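Local coordinates for peptidoglycan glycosyltransferase (Eggerthella lenta, PDB 4MNR), which belongs to the penicillin-binding proteins, joining a dimerisation domain of that family to a transpeptidase domain of the beta-lactamase clan, at residues 231-236 with 243-248; 143-148 with 272-277; 135-140 with 330-335; 252-257 with 286-291; 158-163 with 170-175. All blocks are in the same frame, centred on the assembly; numbering follows the deposited sequence.

Interaction 1: residues 231-236 with 243-248; sequences LTLAQA and TVFGQL
Next to Val244, which packs against Ala236, the carbonyl oxygen of Thr243 is gripped twice by Gln247: its backbone N-H and its side-chain amide arrive from opposite faces of the carbonyl plane. Gln247 NE2 lies 2.9 Å from Thr243 O, and the oxygen sits almost in the plane of the amide. The same NE2 also binds Ser208 O, so two acceptors fix the turn of the amide. Across the contact, Ala236 CB settles against the branch point of Val244, 3.5 Å from CG1; that methyl is anti to the backbone N (chi1 168°), with CG2 also near. The two segments belong to successive helices, 233-239 and 242-263. The first starts with a capping box, in which Thr232 OG1 accepts from Gln235 N at 3.1 Å and Gln235 OE1 accepts from Thr232 N at 2.9 Å. Beyond the alanine, the Leu233 side chain crosses those of Phe245 and Leu248 at about right angles, its CD1 4.0 Å from Phe245 CZ and 3.9 Å from Leu248 CD2. The ring of Phe245 turns its edge to the backbone carbonyl of Ala236. Helix 188-197 closes the same core, with Leu192 on Leu233 and Thr191 on Phe245.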
# COMPACT_ATOMS: atom_id res chain seq x y z
N LEU A 231 25.95 -8.20 12.32
CA LEU A 231 24.67 -7.79 12.89
C LEU A 231 23.79 -9.00 13.18
O LEU A 231 23.80 -9.97 12.43
CB LEU A 231 23.93 -6.92 11.88
CG LEU A 231 24.57 -5.60 11.45
CD1 LEU A 231 23.68 -4.94 10.42
CD2 LEU A 231 24.77 -4.67 12.65
N THR A 232 23.00 -8.94 14.25
CA THR A 232 21.94 -9.92 14.40
C THR A 232 20.89 -9.60 13.35
O THR A 232 20.86 -8.49 12.81
CB THR A 232 21.24 -9.87 15.77
OG1 THR A 232 20.57 -8.61 15.91
CG2 THR A 232 22.24 -10.07 16.91
N LEU A 233 20.04 -10.57 13.06
CA LEU A 233 18.99 -10.36 12.07
C LEU A 233 18.06 -9.22 12.48
O LEU A 233 17.61 -8.45 11.63
CB LEU A 233 18.24 -11.66 11.80
CG LEU A 233 17.12 -11.64 10.75
CD1 LEU A 233 17.64 -11.10 9.44
CD2 LEU A 233 16.56 -13.06 10.58
N ALA A 234 17.79 -9.10 13.79
CA ALA A 234 16.99 -7.97 14.28
C ALA A 234 17.68 -6.63 14.01
O ALA A 234 17.05 -5.68 13.53
CB ALA A 234 16.67 -8.13 15.78
N GLN A 235 18.97 -6.55 14.31
CA GLN A 235 19.72 -5.32 14.04
C GLN A 235 19.77 -5.01 12.56
O GLN A 235 19.71 -3.84 12.17
CB GLN A 235 21.15 -5.42 14.59
CG GLN A 235 21.22 -5.50 16.11
CD GLN A 235 22.60 -5.93 16.62
OE1 GLN A 235 23.39 -6.57 15.91
NE2 GLN A 235 22.88 -5.60 17.87
N ALA A 236 19.89 -6.05 11.73
CA ALA A 236 19.93 -5.86 10.28
C ALA A 236 18.60 -5.34 9.76
O ALA A 236 18.56 -4.63 8.76
CB ALA A 236 20.31 -7.15 9.59
N THR A 243 22.87 -6.38 2.43
CA THR A 243 23.80 -7.52 2.35
C THR A 243 23.42 -8.65 3.31
O THR A 243 23.64 -9.82 3.01
CB THR A 243 25.27 -7.13 2.49
OG1 THR A 243 25.49 -6.46 3.73
CG2 THR A 243 25.70 -6.22 1.32
N VAL A 244 22.84 -8.31 4.46
CA VAL A 244 22.34 -9.36 5.34
C VAL A 244 21.11 -10.02 4.72
O VAL A 244 21.00 -11.24 4.67
CB VAL A 244 21.96 -8.81 6.71
CG1 VAL A 244 21.18 -9.86 7.51
CG2 VAL A 244 23.22 -8.39 7.46
N PHE A 245 20.16 -9.22 4.25
CA PHE A 245 18.95 -9.82 3.68
C PHE A 245 19.22 -10.61 2.40
O PHE A 245 18.55 -11.62 2.15
CB PHE A 245 17.82 -8.79 3.55
CG PHE A 245 17.06 -8.61 4.83
CD1 PHE A 245 17.56 -7.80 5.84
CD2 PHE A 245 15.89 -9.33 5.06
CE1 PHE A 245 16.88 -7.68 7.04
CE2 PHE A 245 15.20 -9.21 6.26
CZ PHE A 245 15.70 -8.38 7.25
N GLY A 246 20.23 -10.20 1.64
CA GLY A 246 20.63 -10.95 0.46
C GLY A 246 21.10 -12.34 0.84
O GLY A 246 20.70 -13.33 0.24
N GLN A 247 21.96 -12.40 1.86
CA GLN A 247 22.46 -13.68 2.34
C GLN A 247 21.33 -14.54 2.89
O GLN A 247 21.33 -15.75 2.72
CB GLN A 247 23.52 -13.46 3.41
CG GLN A 247 24.79 -12.82 2.87
CD GLN A 247 25.76 -12.51 3.99
OE1 GLN A 247 26.58 -13.36 4.36
NE2 GLN A 247 25.65 -11.31 4.56
N LEU A 248 20.39 -13.90 3.59
CA LEU A 248 19.26 -14.61 4.15
C LEU A 248 18.40 -15.21 3.03
O LEU A 248 17.96 -16.34 3.13
CB LEU A 248 18.45 -13.69 5.08
CG LEU A 248 17.15 -14.26 5.64
CD1 LEU A 248 17.42 -15.49 6.52
CD2 LEU A 248 16.40 -13.16 6.42

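Interaction 2: residues 143-148 with 272-277; sequences LAMASA and FPLYTP
Selenomethionine Met145 carries the tight part of this contact: its methyl meets Phe272 and its selenium meets Leu274, on neighbouring sides. The backbones stay far apart, with 11.2 Å between Met145 CA and Leu274 CA, and the side chain spans the gap by running extended from the strand and bending at its last torsion (chi3 -94°). Met145 CE then lies 3.8 Å from Phe272 CZ, approaching the ring obliquely. The selenium is at the ring edge, 5.3 Å from the ring centroid and 80° off the normal, a Met-aromatic contact. Leu274 slides past in the opposite direction, placing its CD1 4.0 Å from Met145 SE. Strand 142-148, from which Met145 projects, is an outermost strand of the five-stranded antiparallel sheet. A classic beta bulge interrupts it, where Leu143 and Ala144 both face Val134. Ala144 and Ala146 lie against helix 115-125, whereas Met145 also touches Val62 of helix 60-63. The loop 272-277 is looser toward solvent. Tyr275 is exposed there, and Phe272 and Pro273 are partly so, with Pro273 CD resting 3.3 Å above one face of the phenylalanine ring. Thr276 OG1 binds Leu274 O at 3.1 Å, a bond within the loop.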
# COMPACT_ATOMS: atom_id res chain seq x y z
N LEU A 143 -9.46 3.26 5.41
CA LEU A 143 -9.79 4.53 6.07
C LEU A 143 -9.33 5.74 5.27
O LEU A 143 -9.87 6.83 5.42
CB LEU A 143 -9.17 4.58 7.48
CG LEU A 143 -9.46 3.37 8.39
CD1 LEU A 143 -8.79 3.54 9.75
CD2 LEU A 143 -10.96 3.14 8.59
N ALA A 144 -8.29 5.55 4.44
CA ALA A 144 -7.82 6.58 3.51
C ALA A 144 -7.14 5.92 2.32
O ALA A 144 -6.49 4.89 2.45
CB ALA A 144 -6.83 7.57 4.20
N MSE A 145 -7.30 6.52 1.15
CA MSE A 145 -6.66 6.02 -0.06
C MSE A 145 -6.43 7.24 -0.94
O MSE A 145 -7.39 7.82 -1.45
CB MSE A 145 -7.52 4.95 -0.74
CG MSE A 145 -6.93 4.41 -2.02
SE MSE A 145 -7.93 2.84 -2.64
CE MSE A 145 -6.82 1.50 -1.79
N ALA A 146 -5.17 7.66 -1.05
CA ALA A 146 -4.81 8.91 -1.76
C ALA A 146 -3.72 8.69 -2.80
O ALA A 146 -2.79 7.93 -2.58
CB ALA A 146 -4.35 9.98 -0.78
N SER A 147 -3.85 9.39 -3.92
CA SER A 147 -2.81 9.41 -4.94
C SER A 147 -2.45 10.86 -5.23
O SER A 147 -3.29 11.75 -5.08
CB SER A 147 -3.30 8.74 -6.23
OG SER A 147 -3.76 7.43 -5.97
N ALA A 148 -1.21 11.09 -5.63
CA ALA A 148 -0.74 12.42 -6.01
C ALA A 148 0.17 12.28 -7.23
O ALA A 148 0.93 11.34 -7.31
CB ALA A 148 0.01 13.07 -4.85
N PHE A 272 -11.15 -6.31 -5.85
CA PHE A 272 -11.24 -4.94 -5.35
C PHE A 272 -12.10 -4.14 -6.32
O PHE A 272 -12.09 -4.41 -7.52
CB PHE A 272 -9.83 -4.33 -5.18
CG PHE A 272 -9.78 -3.14 -4.25
CD1 PHE A 272 -10.08 -3.28 -2.90
CD2 PHE A 272 -9.42 -1.89 -4.73
CE1 PHE A 272 -10.05 -2.20 -2.06
CE2 PHE A 272 -9.38 -0.81 -3.88
CZ PHE A 272 -9.69 -0.95 -2.55
N PRO A 273 -12.89 -3.18 -5.81
CA PRO A 273 -13.78 -2.44 -6.72
C PRO A 273 -13.03 -1.54 -7.69
O PRO A 273 -13.56 -1.23 -8.76
CB PRO A 273 -14.66 -1.61 -5.77
CG PRO A 273 -13.90 -1.56 -4.48
CD PRO A 273 -13.18 -2.88 -4.40
N LEU A 274 -11.82 -1.13 -7.34
CA LEU A 274 -11.00 -0.34 -8.25
C LEU A 274 -9.98 -1.26 -8.90
O LEU A 274 -9.57 -2.25 -8.29
CB LEU A 274 -10.28 0.76 -7.48
CG LEU A 274 -11.15 1.59 -6.53
CD1 LEU A 274 -10.31 2.66 -5.87
CD2 LEU A 274 -12.36 2.19 -7.26
N TYR A 275 -9.58 -0.94 -10.12
CA TYR A 275 -8.56 -1.72 -10.80
C TYR A 275 -7.32 -1.82 -9.94
O TYR A 275 -6.79 -0.81 -9.49
CB TYR A 275 -8.18 -1.07 -12.12
CG TYR A 275 -6.97 -1.72 -12.73
CD1 TYR A 275 -7.05 -3.00 -13.27
CD2 TYR A 275 -5.74 -1.08 -12.74
CE1 TYR A 275 -5.94 -3.61 -13.82
CE2 TYR A 275 -4.62 -1.69 -13.29
CZ TYR A 275 -4.73 -2.95 -13.82
OH TYR A 275 -3.63 -3.57 -14.38
N THR A 276 -6.87 -3.05 -9.70
CA THR A 276 -5.66 -3.28 -8.93
C THR A 276 -4.86 -4.38 -9.62
O THR A 276 -5.33 -5.52 -9.71
CB THR A 276 -5.98 -3.72 -7.49
OG1 THR A 276 -6.89 -2.79 -6.88
CG2 THR A 276 -4.72 -3.78 -6.65
N PRO A 277 -3.67 -4.05 -10.15
CA PRO A 277 -2.88 -5.09 -10.81
C PRO A 277 -2.38 -6.10 -9.78
O PRO A 277 -2.11 -5.76 -8.63
CB PRO A 277 -1.71 -4.31 -11.41
CG PRO A 277 -1.56 -3.10 -10.52
CD PRO A 277 -2.98 -2.75 -10.09

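Interaction 3: residues 135-140 with 330-335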
# COMPACT_ATOMS: atom_id res chain seq x y z
N MSE A 135 -5.40 1.60 6.61
CA MSE A 135 -6.35 0.51 6.79
C MSE A 135 -6.59 0.23 8.26
O MSE A 135 -5.75 0.52 9.11
CB MSE A 135 -5.81 -0.77 6.14
CG MSE A 135 -5.46 -0.64 4.68
SE MSE A 135 -5.21 -2.36 3.81
CE MSE A 135 -7.08 -2.78 3.62
N ASP A 136 -7.75 -0.35 8.54
CA ASP A 136 -8.01 -0.94 9.86
C ASP A 136 -7.62 -2.40 9.75
O ASP A 136 -8.26 -3.16 9.02
CB ASP A 136 -9.49 -0.82 10.23
CG ASP A 136 -9.80 -1.45 11.60
OD1 ASP A 136 -8.96 -2.20 12.15
OD2 ASP A 136 -10.91 -1.20 12.13
N PRO A 137 -6.57 -2.82 10.46
CA PRO A 137 -6.08 -4.19 10.27
C PRO A 137 -7.04 -5.26 10.77
O PRO A 137 -6.93 -6.42 10.40
CB PRO A 137 -4.77 -4.22 11.08
CG PRO A 137 -4.96 -3.15 12.11
CD PRO A 137 -5.79 -2.08 11.47
N ASP A 138 -8.00 -4.87 11.61
CA ASP A 138 -8.90 -5.84 12.19
C ASP A 138 -10.07 -6.18 11.27
O ASP A 138 -10.71 -7.23 11.43
CB ASP A 138 -9.40 -5.37 13.56
CG ASP A 138 -8.30 -5.38 14.62
OD1 ASP A 138 -7.56 -6.38 14.71
OD2 ASP A 138 -8.17 -4.37 15.36
N THR A 139 -10.35 -5.31 10.30
CA THR A 139 -11.49 -5.52 9.41
C THR A 139 -11.15 -5.54 7.93
O THR A 139 -11.91 -6.12 7.15
CB THR A 139 -12.54 -4.40 9.53
OG1 THR A 139 -11.93 -3.15 9.20
CG2 THR A 139 -13.12 -4.33 10.94
N GLY A 140 -10.05 -4.90 7.55
CA GLY A 140 -9.72 -4.68 6.15
C GLY A 140 -10.32 -3.39 5.60
O GLY A 140 -10.17 -3.09 4.41
N ALA A 330 -1.08 -7.86 7.98
CA ALA A 330 -0.78 -9.23 8.40
C ALA A 330 -0.00 -9.21 9.70
O ALA A 330 -0.28 -9.97 10.62
CB ALA A 330 0.03 -9.95 7.33
N ILE A 331 0.99 -8.33 9.78
CA ILE A 331 1.80 -8.24 10.98
C ILE A 331 1.00 -7.68 12.16
O ILE A 331 1.12 -8.15 13.29
CB ILE A 331 3.08 -7.42 10.71
CG1 ILE A 331 3.88 -8.09 9.58
CG2 ILE A 331 3.92 -7.31 11.97
CD1 ILE A 331 4.17 -9.57 9.81
N ALA A 332 0.13 -6.71 11.87
CA ALA A 332 -0.72 -6.09 12.88
C ALA A 332 -1.81 -7.02 13.44
O ALA A 332 -2.15 -6.96 14.62
CB ALA A 332 -1.34 -4.82 12.31
N ASN A 333 -2.35 -7.89 12.59
CA ASN A 333 -3.55 -8.66 12.91
C ASN A 333 -3.26 -10.14 13.11
O ASN A 333 -3.97 -10.99 12.58
CB ASN A 333 -4.57 -8.48 11.77
CG ASN A 333 -5.97 -8.95 12.13
OD1 ASN A 333 -6.46 -8.73 13.25
ND2 ASN A 333 -6.64 -9.57 11.17
N ASP A 334 -2.20 -10.44 13.86
CA ASP A 334 -1.92 -11.83 14.26
C ASP A 334 -1.72 -12.76 13.06
O ASP A 334 -2.04 -13.95 13.12
CB ASP A 334 -3.03 -12.37 15.18
CG ASP A 334 -3.16 -11.58 16.47
OD1 ASP A 334 -2.14 -11.04 16.95
OD2 ASP A 334 -4.29 -11.49 17.01
N GLY A 335 -1.21 -12.20 11.96
CA GLY A 335 -0.83 -12.99 10.81
C GLY A 335 -1.90 -13.07 9.73
O GLY A 335 -1.65 -13.59 8.64
O HOH W 1 -9.55 -9.68 12.69
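An Asx turn in the hairpin loop between strands 130-135 and 142-148 presents Pro137 and Asp138 to Ala332 and Asn333 at the end of helix 321-332. Asp136 OD1 closes the turn by accepting from Asp138 N at 2.9 Å, met from above the carboxylate plane. The apolar half of the contact is small: Pro137 CB rests 3.7 Å from Ala332 CB, with the proline CG close to the same methyl. Asn333 supplies the other half. With its CG anti to the backbone N (chi1 -166°), the side chain reaches the Pro137 carbonyl: its CG comes 3.2 Å from Pro137 O, and ND2, though near that oxygen, is badly angled for a hydrogen bond. That nitrogen donates instead to Val336 O and, at 3.3 Å, to a water. The water in turn donates to Asp138 O at 3.0 Å, bridging loop and helix end. In the fold, the contact sets the loop beside the C-terminal end of helix 321-332, where Thr329 also touches Pro137. Val426 of strand 425-431 packs on both Pro137 and Ala332, and Pro423 adjoins the alanine.

Interaction 4: residues 252-257 with 286-291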
# COMPACT_ATOMS: atom_id res chain seq x y z
N MSE A 252 17.61 -19.18 2.60
CA MSE A 252 16.27 -19.77 2.61
C MSE A 252 15.94 -20.43 1.28
O MSE A 252 15.17 -21.40 1.23
CB MSE A 252 15.19 -18.77 3.03
CG MSE A 252 14.77 -17.78 1.96
SE MSE A 252 13.17 -16.78 2.51
CE MSE A 252 13.86 -15.97 4.15
N GLY A 253 16.52 -19.92 0.20
CA GLY A 253 16.32 -20.52 -1.11
C GLY A 253 15.09 -19.99 -1.81
O GLY A 253 14.18 -19.42 -1.20
N ALA A 254 15.06 -20.21 -3.13
CA ALA A 254 14.01 -19.66 -3.97
C ALA A 254 12.61 -20.18 -3.62
O ALA A 254 11.66 -19.40 -3.54
CB ALA A 254 14.32 -19.92 -5.44
N ASP A 255 12.49 -21.50 -3.41
CA ASP A 255 11.19 -22.09 -3.12
C ASP A 255 10.53 -21.42 -1.91
O ASP A 255 9.37 -21.01 -1.97
CB ASP A 255 11.31 -23.60 -2.86
CG ASP A 255 11.71 -24.38 -4.09
OD1 ASP A 255 11.20 -24.08 -5.19
OD2 ASP A 255 12.54 -25.31 -3.96
N LYS A 256 11.30 -21.28 -0.83
CA LYS A 256 10.75 -20.68 0.40
C LYS A 256 10.47 -19.19 0.24
O LYS A 256 9.48 -18.70 0.78
CB LYS A 256 11.71 -20.87 1.58
CG LYS A 256 11.70 -22.24 2.23
CD LYS A 256 12.52 -22.22 3.52
CE LYS A 256 12.52 -23.56 4.22
NZ LYS A 256 13.30 -24.58 3.47
N LEU A 257 11.33 -18.47 -0.47
CA LEU A 257 11.10 -17.03 -0.58
C LEU A 257 9.85 -16.77 -1.42
O LEU A 257 9.03 -15.93 -1.06
CB LEU A 257 12.32 -16.29 -1.15
CG LEU A 257 12.08 -14.78 -1.29
CD1 LEU A 257 11.84 -14.10 0.06
CD2 LEU A 257 13.23 -14.11 -2.03
N ASP A 286 12.91 -19.49 -11.93
CA ASP A 286 13.76 -18.38 -12.37
C ASP A 286 14.73 -17.90 -11.28
O ASP A 286 15.88 -17.59 -11.57
CB ASP A 286 12.93 -17.22 -12.91
CG ASP A 286 12.50 -17.43 -14.36
OD1 ASP A 286 13.21 -18.15 -15.10
OD2 ASP A 286 11.45 -16.88 -14.77
N LEU A 287 14.27 -17.82 -10.03
CA LEU A 287 15.16 -17.36 -8.97
C LEU A 287 16.26 -18.36 -8.66
O LEU A 287 17.35 -17.97 -8.23
CB LEU A 287 14.37 -17.08 -7.69
CG LEU A 287 13.59 -15.77 -7.69
CD1 LEU A 287 12.99 -15.49 -6.31
CD2 LEU A 287 14.53 -14.65 -8.11
N GLN A 288 15.96 -19.64 -8.84
CA GLN A 288 16.95 -20.70 -8.64
C GLN A 288 18.14 -20.51 -9.56
O GLN A 288 19.28 -20.81 -9.20
CB GLN A 288 16.32 -22.07 -8.87
CG GLN A 288 15.80 -22.69 -7.59
CD GLN A 288 14.80 -23.81 -7.83
OE1 GLN A 288 13.92 -24.05 -7.01
NE2 GLN A 288 14.94 -24.49 -8.97
N LYS A 289 17.87 -19.98 -10.75
CA LYS A 289 18.90 -19.80 -11.76
C LYS A 289 19.86 -18.64 -11.48
O LYS A 289 20.96 -18.60 -12.03
CB LYS A 289 18.26 -19.59 -13.13
CG LYS A 289 17.51 -20.80 -13.64
CD LYS A 289 16.78 -20.49 -14.94
CE LYS A 289 16.10 -21.73 -15.50
NZ LYS A 289 15.54 -21.48 -16.85
N SER A 290 19.44 -17.70 -10.64
CA SER A 290 20.26 -16.53 -10.35
C SER A 290 20.24 -16.18 -8.87
O SER A 290 19.31 -15.52 -8.40
CB SER A 290 19.77 -15.31 -11.15
OG SER A 290 20.52 -14.15 -10.82
N PRO A 291 21.28 -16.62 -8.12
CA PRO A 291 21.44 -16.24 -6.71
C PRO A 291 21.44 -14.74 -6.52
O PRO A 291 20.98 -14.25 -5.50
CB PRO A 291 22.82 -16.81 -6.36
CG PRO A 291 22.96 -17.98 -7.25
CD PRO A 291 22.27 -17.62 -8.54
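Ala254 points toward helix 284-289, its CB meeting Leu287 CB at 3.6 Å and Gln288 CG at 3.8 Å. The methyl thus sits over the backbone joining those two residues, and the backbones approach to 5.6 Å between Ala254 CA and Gln288 CA. The Leu287 side chain also touches Leu294 of helix 291-298, where Leu257 packs as well. On the outer side, Gln288 stretches out beyond its CG toward Asp255. There the carboxylate and the amide are nearly perpendicular, their planes 88° apart; how the amide is turned end for end is uncertain. At Ala254 and Asp255 helix 242-263 is kinked: their backbone nitrogens lack bonds to the preceding turn. Gly253 adopts a backbone conformation (phi 87°) in which a side chain would collide with the preceding carbonyl. The helix resumes with Leu257 N bonded to Gly253 O at 3.1 Å. After helix 284-289, Ser290 is the N-cap of the next helix, its OG accepting from Glu293 N. The chemistry is split by depth: apolar groups close the buried side, while the carboxylate and amide form a polar border at the exposed side, probably well hydrated.

Interaction 5: residues 158-163 with 170-175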
# COMPACT_ATOMS: atom_id res chain seq x y z
N ALA A 158 -11.91 18.59 -17.76
CA ALA A 158 -10.73 19.38 -18.07
C ALA A 158 -9.43 18.60 -17.84
O ALA A 158 -8.47 18.76 -18.59
CB ALA A 158 -10.73 20.67 -17.26
N VAL A 159 -9.40 17.76 -16.81
CA VAL A 159 -8.22 16.95 -16.50
C VAL A 159 -8.01 15.86 -17.55
O VAL A 159 -6.88 15.56 -17.93
CB VAL A 159 -8.32 16.31 -15.09
CG1 VAL A 159 -7.13 15.42 -14.82
CG2 VAL A 159 -8.41 17.39 -14.03
N ILE A 160 -9.10 15.27 -18.02
CA ILE A 160 -9.02 14.32 -19.13
C ILE A 160 -8.48 15.02 -20.39
O ILE A 160 -7.66 14.45 -21.12
CB ILE A 160 -10.39 13.66 -19.40
CG1 ILE A 160 -10.74 12.71 -18.25
CG2 ILE A 160 -10.37 12.90 -20.71
CD1 ILE A 160 -12.21 12.32 -18.19
N GLU A 161 -8.94 16.24 -20.62
CA GLU A 161 -8.50 17.06 -21.76
C GLU A 161 -6.99 17.28 -21.71
O GLU A 161 -6.30 17.16 -22.73
CB GLU A 161 -9.23 18.40 -21.77
CG GLU A 161 -8.77 19.38 -22.85
CD GLU A 161 -9.51 20.71 -22.80
OE1 GLU A 161 -10.57 20.79 -22.13
OE2 GLU A 161 -9.04 21.69 -23.43
N GLN A 162 -6.48 17.59 -20.53
CA GLN A 162 -5.05 17.82 -20.34
C GLN A 162 -4.23 16.56 -20.58
O GLN A 162 -3.15 16.62 -21.15
CB GLN A 162 -4.77 18.34 -18.93
CG GLN A 162 -5.26 19.74 -18.69
CD GLN A 162 -5.19 20.12 -17.23
OE1 GLN A 162 -5.32 19.26 -16.35
NE2 GLN A 162 -4.99 21.40 -16.95
N ALA A 163 -4.76 15.43 -20.13
CA ALA A 163 -4.07 14.15 -20.29
C ALA A 163 -3.92 13.83 -21.76
O ALA A 163 -2.88 13.34 -22.19
CB ALA A 163 -4.83 13.04 -19.58
N SER A 170 0.42 12.64 -15.60
CA SER A 170 -0.02 11.43 -14.92
C SER A 170 -1.00 11.68 -13.77
O SER A 170 -1.18 10.83 -12.90
CB SER A 170 1.19 10.65 -14.40
OG SER A 170 1.81 11.34 -13.33
N THR A 171 -1.65 12.84 -13.77
CA THR A 171 -2.58 13.22 -12.70
C THR A 171 -3.72 12.21 -12.51
O THR A 171 -4.15 11.95 -11.39
CB THR A 171 -3.19 14.61 -13.00
OG1 THR A 171 -2.15 15.60 -13.01
CG2 THR A 171 -4.20 15.00 -11.96
N LEU A 172 -4.19 11.63 -13.62
CA LEU A 172 -5.33 10.72 -13.56
C LEU A 172 -4.97 9.31 -13.10
O LEU A 172 -5.85 8.48 -12.88
CB LEU A 172 -6.03 10.66 -14.92
CG LEU A 172 -6.94 11.84 -15.25
CD1 LEU A 172 -7.39 11.78 -16.70
CD2 LEU A 172 -8.14 11.89 -14.31
N VAL A 173 -3.68 9.04 -12.95
CA VAL A 173 -3.23 7.71 -12.58
C VAL A 173 -3.58 7.39 -11.13
O VAL A 173 -3.29 8.17 -10.23
CB VAL A 173 -1.71 7.53 -12.81
CG1 VAL A 173 -1.24 6.17 -12.29
CG2 VAL A 173 -1.37 7.69 -14.29
N ASP A 174 -4.22 6.24 -10.92
CA ASP A 174 -4.48 5.74 -9.57
C ASP A 174 -3.20 5.09 -9.05
O ASP A 174 -2.86 3.97 -9.44
CB ASP A 174 -5.62 4.72 -9.60
CG ASP A 174 -5.98 4.16 -8.22
OD1 ASP A 174 -5.12 4.13 -7.31
OD2 ASP A 174 -7.14 3.74 -8.04
N ARG A 175 -2.49 5.79 -8.19
CA ARG A 175 -1.23 5.25 -7.69
C ARG A 175 -1.38 4.38 -6.46
O ARG A 175 -0.48 3.62 -6.13
CB ARG A 175 -0.26 6.39 -7.38
CG ARG A 175 0.32 7.03 -8.64
CD ARG A 175 1.24 8.21 -8.27
NE ARG A 175 2.11 8.55 -9.39
CZ ARG A 175 1.75 9.30 -10.43
NH1 ARG A 175 0.54 9.83 -10.49
NH2 ARG A 175 2.62 9.52 -11.41
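Apolar packing joins the two segments, and Leu172 is its centre, reaching from the loop onto three residues of helix 156-165. Its CG lies 3.6 Å from Val159 CG1, and its CD2 is near the same methyl. The other branch, CD1, turns in toward the helix, 3.8 Å from Ile160 CG1 and 4.1 Å from Ala163 CB. Leucine and isoleucine cross at about a right angle. Although Ile160 starts off pointing away from the loop, its CG1, set beside the backbone N (chi1 -70°), still meets the leucine. Thr171 adds its CG2 methyl, 4.1 Å from Val159 CG1, while its hydroxyl bonds to Asp169.

Hydrogen bonds, by contrast, hold the loop itself. Arg175 grips Ser170 end-on with two nitrogens. NH2 gives a straight bond to Ser170 OG (2.8 Å, 168°) in the guanidinium plane, and NH1 reaches Ser170 O at 3.1 Å from above the carbonyl plane. Val173 N binds that same oxygen at 3.1 Å from its opposite face, so Ser170 O has two donors.

Charge enters through Arg175 NE, which forms a salt bridge with Glu432 and further restrains the guanidinium. The bond from Val173 to Ser170 closes a type I beta turn, and here that turn, held by Arg175 through Ser170, folds the chain back onto the helix it has just left.

How the interactions relate
All five contacts belong to the transpeptidase domain but to different parts of it. Interactions 2 and 3 meet on the five-stranded antiparallel sheet, at strand 142-148 and the hairpin loop before it; their centres are about 18 Å apart, and Leu143 touches the 135-140 loop. The centre of interaction 5 is about 15 Å from that of interaction 2, with a weak hydrogen bond between Ser147 and Arg175. Interactions 1 and 4 share helix 242-263, with centres about 17 Å apart, on the side where a magnesium ion is bound about 7 Å from the side chain of Leu248. Along the chain, interactions 5, 1 and 4 close locally in that order, whereas interactions 2 and 3 bring distant residues together.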